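Local coordinates for glutamine synthetase (Helicobacter pylori, PDB 5ZLI), which belongs to the type I beta glutamine synthetases, twelve-subunit enzymes whose chain carries a beta-grasp domain followed by a larger catalytic domain, at residues I144-K149 with N259-T264; E165-R170 with V224-G229; P184-G189 with Y271-S276; K208-V213 with Q246-V251; A324-Y329 with A461-W466. One frame throughout, in Å; residues are numbered along the deposited sequence.

How the contacts relate
All five contacts lie in the catalytic domain. Contacts 2 and 3 are the closest, centres about 7 Å apart, and are joined directly, Val224 O to Gly189 N and Gln228 NE2 to Ser276 OG; their segments alternate along the chain, lacing its loops together. Contact 1 has its centre about 13 Å from that of contact 2 on the same sheet, where strands 133-145 and 228-237 run side by side. Contact 4, its centre about 18 Å from that of contact 1, joins helices 200-212 and 238-258; the second leads into strand 262-264. Contact 5 closes later in the chain, about 27 Å from contact 4 between centres, across the chain's centre. Contacts 1, 2, 3 and 5 all touch one same neighbouring subunit.

Contact 1. Residues I144-K149 with N259-T264; sequences IFDSIK and NGKTAT
Phe145 and Thr262 are the hydrogen-bonded pair of a short antiparallel bridge that ties strand 262-264 to the end of strand 133-145, in the large curved sheet of the catalytic domain. Both backbone bonds of the pair are made: Phe145 N gives its hydrogen to Thr262 O at 2.8 Å, and Thr262 N returns one to Phe145 O at 3.0 Å. Beside them Ile144 and Ala263 form a non-hydrogen-bonded pair, with side chains on the face where helices 200-212 and 238-258 pack. Where the pairing ends, Lys261 lies alongside Asp146. A bend at chi2 (-136°) carries the lysine past Ile144, and NZ meets Asp146 OD1 nearly head-on to the C-O bond, a salt bridge of 3.0 Å. The hydroxyl of Thr262 is satisfied by other chains: OG1 bonds Tyr479 OH of one neighbouring subunit and Phe180 O of another. Its methyl CG2 stays within the contact, 3.9 Å from Ile148 CG2. Thr264 OG1 bonds Met266 N, with a weak second bond to Tyr479 O of the first of those subunits, and its methyl CG2 rests 3.7 Å from Phe145 CE2.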
# COMPACT_ATOMS: atom_id res chain seq x y z
N ILE B 144 21.66 -16.53 -22.23
CA ILE B 144 20.60 -15.59 -22.47
C ILE B 144 19.89 -15.42 -21.15
O ILE B 144 19.29 -16.37 -20.63
CB ILE B 144 19.64 -16.06 -23.55
CG1 ILE B 144 20.41 -16.07 -24.88
CG2 ILE B 144 18.35 -15.20 -23.49
CD1 ILE B 144 19.54 -16.13 -26.12
N PHE B 145 20.04 -14.26 -20.56
CA PHE B 145 19.44 -13.96 -19.28
C PHE B 145 18.19 -13.10 -19.45
O PHE B 145 17.90 -12.56 -20.52
CB PHE B 145 20.49 -13.31 -18.38
CG PHE B 145 21.63 -14.25 -17.97
CD1 PHE B 145 21.35 -15.50 -17.38
CD2 PHE B 145 22.96 -13.88 -18.16
CE1 PHE B 145 22.38 -16.35 -16.98
CE2 PHE B 145 24.00 -14.72 -17.77
CZ PHE B 145 23.71 -15.95 -17.18
N ASP B 146 17.40 -13.02 -18.37
CA ASP B 146 16.27 -12.08 -18.34
C ASP B 146 16.69 -10.71 -17.85
O ASP B 146 16.19 -9.69 -18.32
CB ASP B 146 15.13 -12.61 -17.45
CG ASP B 146 14.56 -13.90 -17.95
OD1 ASP B 146 14.53 -14.07 -19.19
OD2 ASP B 146 14.12 -14.74 -17.13
N SER B 147 17.61 -10.70 -16.89
CA SER B 147 17.98 -9.50 -16.18
C SER B 147 19.42 -9.58 -15.73
O SER B 147 19.94 -10.65 -15.39
CB SER B 147 17.07 -9.30 -14.96
OG SER B 147 17.52 -8.23 -14.13
N ILE B 148 20.06 -8.43 -15.70
CA ILE B 148 21.38 -8.29 -15.11
C ILE B 148 21.35 -6.97 -14.34
O ILE B 148 20.78 -6.00 -14.83
CB ILE B 148 22.48 -8.36 -16.18
CG1 ILE B 148 23.81 -7.83 -15.63
CG2 ILE B 148 22.02 -7.75 -17.46
CD1 ILE B 148 24.32 -8.64 -14.44
N LYS B 149 21.78 -6.99 -13.08
CA LYS B 149 21.78 -5.78 -12.25
C LYS B 149 23.14 -5.65 -11.60
O LYS B 149 23.65 -6.62 -11.03
CB LYS B 149 20.70 -5.83 -11.17
CG LYS B 149 19.26 -5.89 -11.69
CD LYS B 149 18.26 -5.47 -10.61
CE LYS B 149 16.89 -6.10 -10.87
NZ LYS B 149 15.92 -5.89 -9.75
N ASN B 259 13.59 -9.99 -28.40
CA ASN B 259 12.64 -10.74 -27.61
C ASN B 259 12.65 -10.37 -26.15
O ASN B 259 12.20 -11.18 -25.34
CB ASN B 259 12.91 -12.22 -27.70
CG ASN B 259 12.55 -12.76 -29.02
OD1 ASN B 259 13.40 -13.30 -29.71
ND2 ASN B 259 11.29 -12.55 -29.44
N GLY B 260 13.21 -9.22 -25.78
CA GLY B 260 13.14 -8.76 -24.40
C GLY B 260 14.11 -9.34 -23.39
O GLY B 260 13.81 -9.33 -22.19
N LYS B 261 15.28 -9.79 -23.81
CA LYS B 261 16.27 -10.40 -22.91
C LYS B 261 17.65 -9.76 -23.05
O LYS B 261 17.83 -8.69 -23.65
CB LYS B 261 16.35 -11.91 -23.19
CG LYS B 261 14.99 -12.57 -23.48
CD LYS B 261 14.84 -13.86 -22.77
CE LYS B 261 13.41 -14.32 -22.75
NZ LYS B 261 13.31 -15.26 -21.61
N THR B 262 18.66 -10.40 -22.50
CA THR B 262 19.99 -9.82 -22.51
C THR B 262 20.98 -10.97 -22.54
O THR B 262 20.88 -11.88 -21.72
CB THR B 262 20.23 -8.91 -21.30
OG1 THR B 262 21.64 -8.66 -21.15
CG2 THR B 262 19.63 -9.51 -20.03
N ALA B 263 21.89 -10.93 -23.50
CA ALA B 263 22.84 -12.01 -23.73
C ALA B 263 24.20 -11.66 -23.16
O ALA B 263 24.44 -10.52 -22.77
CB ALA B 263 22.94 -12.29 -25.23
N THR B 264 25.08 -12.65 -23.09
CA THR B 264 26.49 -12.43 -22.76
C THR B 264 27.31 -13.60 -23.25
O THR B 264 26.84 -14.75 -23.22
CB THR B 264 26.78 -12.25 -21.24
OG1 THR B 264 28.20 -12.38 -20.98
CG2 THR B 264 26.07 -13.27 -20.43

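Contact 2. Residues E165-R170 with V224-G229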
# COMPACT_ATOMS: atom_id res chain seq x y z
N GLU B 165 14.85 -20.04 -15.86
CA GLU B 165 15.32 -21.40 -15.68
C GLU B 165 16.15 -21.60 -14.42
O GLU B 165 16.50 -22.74 -14.11
CB GLU B 165 16.16 -21.80 -16.88
CG GLU B 165 15.52 -21.51 -18.24
CD GLU B 165 16.23 -22.24 -19.38
OE1 GLU B 165 17.22 -22.95 -19.09
OE2 GLU B 165 15.82 -22.11 -20.56
N GLY B 166 16.53 -20.53 -13.72
CA GLY B 166 17.51 -20.65 -12.66
C GLY B 166 16.94 -21.31 -11.42
O GLY B 166 15.83 -21.01 -10.98
N GLU B 167 17.73 -22.22 -10.83
CA GLU B 167 17.37 -22.84 -9.56
C GLU B 167 16.94 -21.81 -8.52
O GLU B 167 16.11 -22.11 -7.65
CB GLU B 167 18.56 -23.63 -9.01
CG GLU B 167 18.82 -25.00 -9.62
CD GLU B 167 19.91 -25.79 -8.85
OE1 GLU B 167 20.66 -25.15 -8.08
OE2 GLU B 167 20.00 -27.05 -9.00
N TRP B 168 17.49 -20.61 -8.58
CA TRP B 168 17.04 -19.55 -7.69
C TRP B 168 15.60 -19.12 -7.97
O TRP B 168 15.04 -18.37 -7.17
CB TRP B 168 17.96 -18.34 -7.82
CG TRP B 168 18.02 -17.79 -9.20
CD1 TRP B 168 17.19 -16.86 -9.74
CD2 TRP B 168 18.98 -18.10 -10.22
NE1 TRP B 168 17.55 -16.59 -11.03
CE2 TRP B 168 18.65 -17.34 -11.35
CE3 TRP B 168 20.08 -18.96 -10.27
CZ2 TRP B 168 19.38 -17.40 -12.53
CZ3 TRP B 168 20.81 -19.01 -11.45
CH2 TRP B 168 20.46 -18.24 -12.56
N ASN B 169 14.97 -19.58 -9.04
CA ASN B 169 13.58 -19.20 -9.27
C ASN B 169 12.60 -20.34 -9.02
O ASN B 169 11.42 -20.22 -9.39
CB ASN B 169 13.42 -18.62 -10.66
CG ASN B 169 13.81 -17.17 -10.73
OD1 ASN B 169 13.90 -16.50 -9.70
ND2 ASN B 169 14.07 -16.68 -11.93
N ARG B 170 13.05 -21.42 -8.38
CA ARG B 170 12.18 -22.58 -8.17
C ARG B 170 10.96 -22.26 -7.32
O ARG B 170 9.99 -23.02 -7.34
CB ARG B 170 12.99 -23.69 -7.52
CG ARG B 170 13.88 -24.39 -8.52
CD ARG B 170 13.86 -25.85 -8.29
NE ARG B 170 15.18 -26.36 -7.96
CZ ARG B 170 15.91 -27.04 -8.82
NH1 ARG B 170 15.43 -27.27 -10.05
NH2 ARG B 170 17.11 -27.51 -8.46
N VAL B 224 25.33 -26.86 -21.05
CA VAL B 224 25.31 -27.54 -19.75
C VAL B 224 24.82 -26.61 -18.62
O VAL B 224 24.12 -27.05 -17.71
CB VAL B 224 26.70 -28.12 -19.41
CG1 VAL B 224 26.76 -28.55 -17.96
CG2 VAL B 224 27.03 -29.27 -20.33
N ALA B 225 25.26 -25.36 -18.61
CA ALA B 225 24.79 -24.42 -17.60
C ALA B 225 23.35 -23.98 -17.90
O ALA B 225 22.80 -24.23 -18.98
CB ALA B 225 25.70 -23.21 -17.52
N GLN B 226 22.74 -23.31 -16.93
CA GLN B 226 21.29 -23.19 -16.88
C GLN B 226 20.72 -22.34 -18.03
O GLN B 226 19.68 -22.70 -18.59
CB GLN B 226 20.87 -22.65 -15.53
CG GLN B 226 21.39 -23.51 -14.42
CD GLN B 226 20.94 -23.07 -13.08
OE1 GLN B 226 19.76 -23.05 -12.78
NE2 GLN B 226 21.90 -22.67 -12.25
N ALA B 227 21.33 -21.21 -18.38
CA ALA B 227 20.76 -20.41 -19.47
C ALA B 227 21.66 -20.41 -20.70
O ALA B 227 21.64 -19.47 -21.50
CB ALA B 227 20.47 -18.98 -19.04
N GLN B 228 22.43 -21.46 -20.86
CA GLN B 228 23.55 -21.47 -21.77
C GLN B 228 23.13 -22.09 -23.10
O GLN B 228 22.19 -22.90 -23.17
CB GLN B 228 24.71 -22.25 -21.15
CG GLN B 228 26.05 -21.71 -21.55
CD GLN B 228 27.18 -22.54 -21.03
OE1 GLN B 228 26.99 -23.65 -20.55
NE2 GLN B 228 28.39 -22.02 -21.17
N GLY B 229 23.86 -21.72 -24.14
CA GLY B 229 23.54 -22.14 -25.49
C GLY B 229 24.78 -22.07 -26.35
O GLY B 229 25.83 -21.59 -25.91
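Glu165 points its extended side chain at the backbone of Gln226 and brings OE1 beside Gln226 O. Glu165 OE2 is bonded to Thr198 OG1, while Gln226 O takes a hydrogen bond from His222 NE2. At Gly166 the chain comes close to the tip of the Gln226 side chain, with CA 3.3 Å from Gln226 OE1. The same CA lies over the centre of the Trp168 ring, 3.5 Å above its plane. Glu167 opens a brief 3-10 segment, and its backbone N gives a hydrogen bond across the contact, 2.9 Å to Gln226 OE1 with an N-H...O angle of 155° and the donor in the carbonyl plane. Gln226, the second residue of a type I beta turn from Ala225 to Gln228 that delivers the chain into strand 228-237, reaches across with an extended side chain; Gln228 OE1 takes a hydrogen bond from Ala225 N across the turn at 3.1 Å. The side chain of Glu167 crosses that of Gln226 at about a right angle, and its OE2 takes a hydrogen bond from Lys186 N. Trp168 has CG between its backbone N and carbonyl carbon (chi1 59°), which folds the indole back over Gly166 and brings CZ3 within 3.9 Å of Gln226 NE2. Ring and amide planes are 58° apart there, and Asn155 of a neighbouring subunit also packs on the indole. Finally Arg170 places NH2 3.0 Å from Glu167 OE2 in a salt bridge, with Glu167 CG against one face of its guanidinium group.

Contact 3. Residues P184-G189 with Y271-S276; sequences PGKQGG and YGDNGS
Asp273 OD2 is reached by two backbone N-H groups, both through weak hydrogen bonds: Gln187 N, at 3.2 Å with an N-H...O angle of 159°, and Gln226 N. The carboxylate is brought to them by chi1 of -150°, which sets CG trans to the residue's own backbone N. Asp273 OD1 takes a bond of 2.8 Å from Asn274 N, which comes from above the carboxylate plane, and also faces Gln187, whose CG is 3.1 Å from that oxygen. The side chain of Gln187 slides past Asp273 in the opposite direction, its amide plane 65° from the carboxylate plane. Lys186 flanks the acid with its aliphatic part, CG lying 3.9 Å from Asp273 CG, and its CD passes 3.2 Å from Gly272 O. A neighbouring subunit meets the same patch: its Ser154 packs on Lys186 and bonds Tyr271 O, and its Lys469 makes a cation-pi contact with the Tyr271 ring. The donor Gln187 N belongs to the central peptide of a type II beta turn from Gly185 to Gly188, closed by Gly188 N to Gly185 O at 2.7 Å. What results is a beta turn whose central N-H is taken up by an aspartate from another loop of the catalytic domain.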
# COMPACT_ATOMS: atom_id res chain seq x y z
N PRO B 184 16.08 -27.12 -15.51
CA PRO B 184 17.31 -27.92 -15.45
C PRO B 184 18.06 -27.60 -14.18
O PRO B 184 18.10 -26.44 -13.73
CB PRO B 184 18.08 -27.44 -16.68
CG PRO B 184 17.68 -26.00 -16.79
CD PRO B 184 16.25 -25.92 -16.35
N GLY B 185 18.65 -28.61 -13.58
CA GLY B 185 19.49 -28.35 -12.44
C GLY B 185 20.67 -27.48 -12.81
O GLY B 185 21.04 -27.34 -13.98
N LYS B 186 21.25 -26.84 -11.80
CA LYS B 186 22.63 -26.44 -11.93
C LYS B 186 23.38 -27.56 -12.63
O LYS B 186 23.32 -28.72 -12.19
CB LYS B 186 23.24 -26.15 -10.55
CG LYS B 186 24.39 -25.13 -10.60
CD LYS B 186 24.82 -24.65 -9.21
CE LYS B 186 23.85 -23.62 -8.63
NZ LYS B 186 24.23 -23.23 -7.23
N GLN B 187 23.99 -27.25 -13.77
CA GLN B 187 24.74 -28.20 -14.58
C GLN B 187 23.84 -29.20 -15.34
O GLN B 187 24.33 -30.22 -15.82
CB GLN B 187 25.75 -28.97 -13.70
CG GLN B 187 27.03 -28.20 -13.41
CD GLN B 187 28.20 -29.08 -12.99
OE1 GLN B 187 28.96 -29.56 -13.85
NE2 GLN B 187 28.37 -29.28 -11.67
N GLY B 188 22.56 -28.88 -15.56
CA GLY B 188 21.67 -29.85 -16.17
C GLY B 188 21.12 -29.52 -17.55
O GLY B 188 20.25 -30.25 -18.03
N GLY B 189 21.61 -28.47 -18.21
CA GLY B 189 21.00 -28.02 -19.46
C GLY B 189 21.32 -28.85 -20.69
O GLY B 189 20.84 -28.52 -21.79
N TYR B 271 28.49 -18.66 -10.49
CA TYR B 271 29.33 -19.51 -9.66
C TYR B 271 28.69 -20.89 -9.56
O TYR B 271 27.47 -21.04 -9.50
CB TYR B 271 29.53 -18.90 -8.28
CG TYR B 271 30.49 -19.69 -7.44
CD1 TYR B 271 31.83 -19.80 -7.80
CD2 TYR B 271 30.07 -20.37 -6.30
CE1 TYR B 271 32.73 -20.54 -7.04
CE2 TYR B 271 30.96 -21.12 -5.54
CZ TYR B 271 32.29 -21.20 -5.91
OH TYR B 271 33.19 -21.94 -5.16
N GLY B 272 29.52 -21.91 -9.63
CA GLY B 272 29.01 -23.25 -9.44
C GLY B 272 28.30 -23.85 -10.63
O GLY B 272 27.69 -24.93 -10.49
N ASP B 273 28.38 -23.22 -11.81
CA ASP B 273 27.87 -23.84 -13.01
C ASP B 273 28.89 -23.62 -14.11
O ASP B 273 29.88 -22.89 -13.94
CB ASP B 273 26.50 -23.30 -13.42
CG ASP B 273 25.67 -24.36 -14.16
OD1 ASP B 273 26.21 -25.45 -14.49
OD2 ASP B 273 24.46 -24.11 -14.37
N ASN B 274 28.69 -24.31 -15.23
CA ASN B 274 29.68 -24.33 -16.29
C ASN B 274 29.95 -22.94 -16.81
O ASN B 274 29.04 -22.11 -16.91
CB ASN B 274 29.23 -25.21 -17.46
CG ASN B 274 29.84 -26.58 -17.41
OD1 ASN B 274 30.18 -27.11 -16.34
ND2 ASN B 274 30.02 -27.16 -18.57
N GLY B 275 31.21 -22.68 -17.15
CA GLY B 275 31.54 -21.44 -17.82
C GLY B 275 31.29 -21.56 -19.31
O GLY B 275 30.96 -22.62 -19.84
N SER B 276 31.45 -20.44 -20.01
CA SER B 276 31.31 -20.42 -21.45
C SER B 276 32.69 -20.52 -22.07
O SER B 276 33.63 -19.85 -21.62
CB SER B 276 30.58 -19.17 -21.91
OG SER B 276 29.24 -19.22 -21.44

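Contact 4. Residues K208-V213 with Q246-V251; sequences KVLNQV and QKLKYV
Val251 is the main bump of this contact, pushed into a hollow made by Val209, Leu210 and Val213 at the end of helix 200-212. Its two branches share Leu210 CD2 and part beyond it. CG1, set trans to the backbone N (chi1 172°), goes on to touch Val209 CG1 at 3.5 Å; CG2 meets Val213 CG2 tip to tip at 4.1 Å. Leu210 replies with its forked end. Its two methyls straddle a single methyl of the other helix, CD1 and CD2 each 3.5 Å from Leu248 CD2, while CD2 also fills the notch next to Val251 CB at 3.6 Å. On the other flank Lys247 runs out fully extended and antiparallel to the side chain of Val213, its CD resting 3.9 Å from Val213 CG2. NZ is modelled against Val213 O, at a separation too short for the details of that bond to be trusted; it also bonds Arg83 O. Val213 is the first residue beyond the helix, and a lysine charge there would probably suit the negative end of the helix dipole. Strand 84-87, from the beta-grasp part of the chain, closes this side with Phe85 against both Val213 and Lys247. The short segments approach to 9.8 Å between axes, their N-to-C directions 139° apart. This is an oblique, roughly antiparallel crossing of two helices, 200-212 and 238-258, that are linked by strands 217-222 and 228-237 and both lie on one face of the catalytic domain's sheet.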
# COMPACT_ATOMS: atom_id res chain seq x y z
N LYS B 208 18.61 -18.58 -37.63
CA LYS B 208 17.99 -18.00 -38.82
C LYS B 208 18.68 -16.70 -39.19
O LYS B 208 18.97 -16.45 -40.36
CB LYS B 208 16.50 -17.78 -38.60
CG LYS B 208 15.67 -18.99 -38.96
CD LYS B 208 15.96 -19.38 -40.39
CE LYS B 208 16.02 -20.88 -40.57
NZ LYS B 208 14.65 -21.46 -40.50
N VAL B 209 19.03 -15.89 -38.19
CA VAL B 209 19.62 -14.61 -38.49
C VAL B 209 21.11 -14.75 -38.76
O VAL B 209 21.67 -13.97 -39.54
CB VAL B 209 19.34 -13.59 -37.37
CG1 VAL B 209 20.03 -12.27 -37.68
CG2 VAL B 209 17.86 -13.38 -37.24
N LEU B 210 21.77 -15.73 -38.15
CA LEU B 210 23.16 -15.96 -38.51
C LEU B 210 23.30 -16.20 -40.00
O LEU B 210 24.13 -15.60 -40.67
CB LEU B 210 23.72 -17.15 -37.74
CG LEU B 210 23.81 -16.96 -36.24
CD1 LEU B 210 24.37 -18.20 -35.57
CD2 LEU B 210 24.67 -15.77 -35.95
N ASN B 211 22.45 -17.05 -40.55
CA ASN B 211 22.55 -17.26 -41.98
C ASN B 211 22.23 -15.98 -42.72
O ASN B 211 22.81 -15.73 -43.78
CB ASN B 211 21.64 -18.38 -42.46
CG ASN B 211 21.72 -19.62 -41.61
OD1 ASN B 211 20.70 -20.14 -41.21
ND2 ASN B 211 22.92 -20.12 -41.37
N GLN B 212 21.34 -15.15 -42.17
CA GLN B 212 21.00 -13.91 -42.89
C GLN B 212 22.23 -13.05 -43.13
O GLN B 212 22.27 -12.26 -44.08
CB GLN B 212 19.94 -13.12 -42.13
CG GLN B 212 18.57 -13.70 -42.24
CD GLN B 212 17.54 -12.84 -41.55
OE1 GLN B 212 17.46 -11.63 -41.79
NE2 GLN B 212 16.77 -13.46 -40.65
N VAL B 213 23.24 -13.21 -42.30
CA VAL B 213 24.37 -12.32 -42.31
C VAL B 213 25.59 -12.99 -42.93
O VAL B 213 26.73 -12.56 -42.71
CB VAL B 213 24.64 -11.78 -40.91
CG1 VAL B 213 23.40 -11.14 -40.39
CG2 VAL B 213 25.07 -12.87 -39.98
N GLN B 246 32.59 -11.89 -34.61
CA GLN B 246 31.99 -10.57 -34.37
C GLN B 246 30.52 -10.54 -34.79
O GLN B 246 29.67 -10.05 -34.04
CB GLN B 246 32.76 -9.44 -35.08
CG GLN B 246 34.17 -9.14 -34.58
CD GLN B 246 34.26 -8.88 -33.06
OE1 GLN B 246 34.22 -9.81 -32.27
NE2 GLN B 246 34.33 -7.60 -32.67
N LYS B 247 30.20 -11.04 -35.99
CA LYS B 247 28.80 -11.08 -36.44
C LYS B 247 27.93 -11.90 -35.49
O LYS B 247 26.87 -11.45 -35.05
CB LYS B 247 28.70 -11.64 -37.86
CG LYS B 247 29.28 -10.83 -39.00
CD LYS B 247 28.70 -11.39 -40.32
CE LYS B 247 29.46 -10.95 -41.56
NZ LYS B 247 28.86 -11.44 -42.81
N LEU B 248 28.33 -13.16 -35.24
CA LEU B 248 27.63 -14.05 -34.31
C LEU B 248 27.35 -13.40 -32.95
O LEU B 248 26.21 -13.47 -32.45
CB LEU B 248 28.45 -15.34 -34.14
CG LEU B 248 28.16 -16.55 -33.22
CD1 LEU B 248 28.49 -16.35 -31.75
CD2 LEU B 248 26.74 -16.93 -33.32
N LYS B 249 28.37 -12.79 -32.31
CA LYS B 249 28.13 -12.12 -31.02
C LYS B 249 27.05 -11.05 -31.14
O LYS B 249 26.10 -11.02 -30.35
CB LYS B 249 29.44 -11.52 -30.48
CG LYS B 249 30.45 -12.53 -29.85
CD LYS B 249 31.73 -11.82 -29.40
CE LYS B 249 32.84 -12.81 -28.96
NZ LYS B 249 34.20 -12.18 -28.67
N TYR B 250 27.14 -10.21 -32.16
CA TYR B 250 26.12 -9.21 -32.43
C TYR B 250 24.75 -9.83 -32.65
O TYR B 250 23.74 -9.29 -32.19
CB TYR B 250 26.57 -8.42 -33.66
CG TYR B 250 25.61 -7.43 -34.22
CD1 TYR B 250 25.15 -6.36 -33.47
CD2 TYR B 250 25.18 -7.53 -35.56
CE1 TYR B 250 24.27 -5.42 -34.01
CE2 TYR B 250 24.28 -6.59 -36.11
CZ TYR B 250 23.84 -5.54 -35.32
OH TYR B 250 22.97 -4.63 -35.85
N VAL B 251 24.68 -10.97 -33.34
CA VAL B 251 23.39 -11.50 -33.75
C VAL B 251 22.64 -12.07 -32.57
O VAL B 251 21.41 -11.97 -32.50
CB VAL B 251 23.55 -12.53 -34.88
CG1 VAL B 251 22.24 -13.22 -35.16
CG2 VAL B 251 24.02 -11.85 -36.15

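Contact 5. Residues A324-Y329 with A461-W466; sequences ASTNSY and AEVFPW
Glu462 is the first residue of segment 461-466 to touch the other, laying its CG 4.1 Å from Ser325 CA. A bend at chi2 (104°) takes the carboxylate round toward the carbonyl of Ala324, with OE2 3.8 Å from Ala324 O. Two acceptors face each other there, and Lys458 NZ serves both, through a weak hydrogen bond to Ala324 O and a long, weak ion pair with Glu462 OE2. Val463 adds a looser touch, CG2 to Thr326 CG2 at 4.5 Å. The helix kinks where Pro465 has no N-H to give, but the next turn is held by Trp466 N bonding Glu462 O at 3.2 Å. Trp466 then swings its ring out with CG trans to the backbone N (chi1 178°), under Thr326, whose CB stands 4.0 Å above the indole plane near the rim. The methyl, Thr326 CG2, is 3.7 Å from Trp466 CE3. Thr326 OG1 bonds Glu474 of a neighbouring subunit, and the indole stacks on Trp466 of that same subunit. The contact sets the last turn of helix 448-466 against Thr326 in the weakly bonded helical segment about 326-329, while Leu426 of helix 426-434 packs on both Thr326 and Val463.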
# COMPACT_ATOMS: atom_id res chain seq x y z
N ALA B 324 41.47 -13.16 -21.85
CA ALA B 324 41.96 -11.80 -21.76
C ALA B 324 41.21 -10.97 -20.72
O ALA B 324 41.37 -9.74 -20.69
CB ALA B 324 41.90 -11.14 -23.14
N SER B 325 40.40 -11.60 -19.88
CA SER B 325 39.75 -10.94 -18.76
C SER B 325 40.03 -11.75 -17.51
O SER B 325 40.28 -12.95 -17.57
CB SER B 325 38.25 -10.83 -18.93
OG SER B 325 37.69 -12.11 -19.00
N THR B 326 39.97 -11.08 -16.38
CA THR B 326 40.05 -11.83 -15.15
C THR B 326 38.87 -12.79 -15.00
O THR B 326 38.97 -13.82 -14.32
CB THR B 326 40.15 -10.85 -14.02
OG1 THR B 326 39.16 -9.83 -14.27
CG2 THR B 326 41.53 -10.26 -14.04
N ASN B 327 37.75 -12.48 -15.63
CA ASN B 327 36.63 -13.39 -15.54
C ASN B 327 36.96 -14.71 -16.23
O ASN B 327 36.39 -15.76 -15.90
CB ASN B 327 35.41 -12.77 -16.17
CG ASN B 327 34.20 -13.50 -15.80
OD1 ASN B 327 33.51 -14.09 -16.64
ND2 ASN B 327 33.90 -13.48 -14.51
N SER B 328 37.86 -14.69 -17.20
CA SER B 328 38.30 -15.94 -17.82
C SER B 328 38.79 -16.93 -16.78
O SER B 328 38.50 -18.12 -16.87
CB SER B 328 39.39 -15.66 -18.83
OG SER B 328 38.86 -14.82 -19.82
N TYR B 329 39.44 -16.44 -15.75
CA TYR B 329 40.11 -17.30 -14.81
C TYR B 329 39.19 -17.83 -13.72
O TYR B 329 39.57 -18.76 -13.02
CB TYR B 329 41.29 -16.56 -14.22
CG TYR B 329 42.26 -16.24 -15.29
CD1 TYR B 329 43.32 -17.10 -15.59
CD2 TYR B 329 42.09 -15.11 -16.08
CE1 TYR B 329 44.20 -16.83 -16.62
CE2 TYR B 329 42.98 -14.82 -17.11
CZ TYR B 329 44.03 -15.67 -17.37
OH TYR B 329 44.89 -15.37 -18.39
N ALA B 461 42.42 -1.89 -17.43
CA ALA B 461 40.99 -2.18 -17.57
C ALA B 461 40.52 -3.27 -16.61
O ALA B 461 39.49 -3.11 -15.95
CB ALA B 461 40.68 -2.60 -19.01
N GLU B 462 41.29 -4.36 -16.47
CA GLU B 462 40.84 -5.58 -15.80
C GLU B 462 41.56 -5.90 -14.50
O GLU B 462 40.92 -6.30 -13.53
CB GLU B 462 40.94 -6.78 -16.74
CG GLU B 462 39.76 -6.95 -17.70
CD GLU B 462 40.04 -6.53 -19.13
OE1 GLU B 462 39.12 -6.62 -19.96
OE2 GLU B 462 41.19 -6.11 -19.43
N VAL B 463 42.88 -5.80 -14.45
CA VAL B 463 43.61 -6.30 -13.29
C VAL B 463 43.53 -5.32 -12.13
O VAL B 463 43.00 -5.64 -11.06
CB VAL B 463 45.06 -6.62 -13.67
CG1 VAL B 463 45.77 -7.14 -12.45
CG2 VAL B 463 45.12 -7.68 -14.78
N PHE B 464 44.05 -4.11 -12.33
CA PHE B 464 44.03 -3.09 -11.28
C PHE B 464 42.64 -2.84 -10.70
O PHE B 464 42.56 -2.53 -9.50
CB PHE B 464 44.63 -1.77 -11.80
CG PHE B 464 46.09 -1.85 -12.19
CD1 PHE B 464 47.03 -2.39 -11.32
CD2 PHE B 464 46.53 -1.33 -13.39
CE1 PHE B 464 48.39 -2.44 -11.66
CE2 PHE B 464 47.87 -1.38 -13.74
CZ PHE B 464 48.80 -1.94 -12.87
N PRO B 465 41.56 -2.86 -11.48
CA PRO B 465 40.22 -2.79 -10.85
C PRO B 465 39.79 -4.04 -10.09
O PRO B 465 39.07 -3.93 -9.09
CB PRO B 465 39.31 -2.47 -12.04
CG PRO B 465 40.20 -1.79 -13.02
CD PRO B 465 41.50 -2.54 -12.91
N TRP B 466 40.09 -5.23 -10.59
CA TRP B 466 39.73 -6.44 -9.85
C TRP B 466 40.60 -6.65 -8.61
O TRP B 466 40.14 -7.26 -7.63
CB TRP B 466 39.82 -7.65 -10.78
CG TRP B 466 39.53 -8.97 -10.14
CD1 TRP B 466 38.34 -9.39 -9.59
CD2 TRP B 466 40.45 -10.04 -9.97
NE1 TRP B 466 38.46 -10.68 -9.11
CE2 TRP B 466 39.76 -11.09 -9.33
CE3 TRP B 466 41.79 -10.22 -10.31
CZ2 TRP B 466 40.37 -12.30 -9.02
CZ3 TRP B 466 42.39 -11.41 -10.00
CH2 TRP B 466 41.68 -12.44 -9.37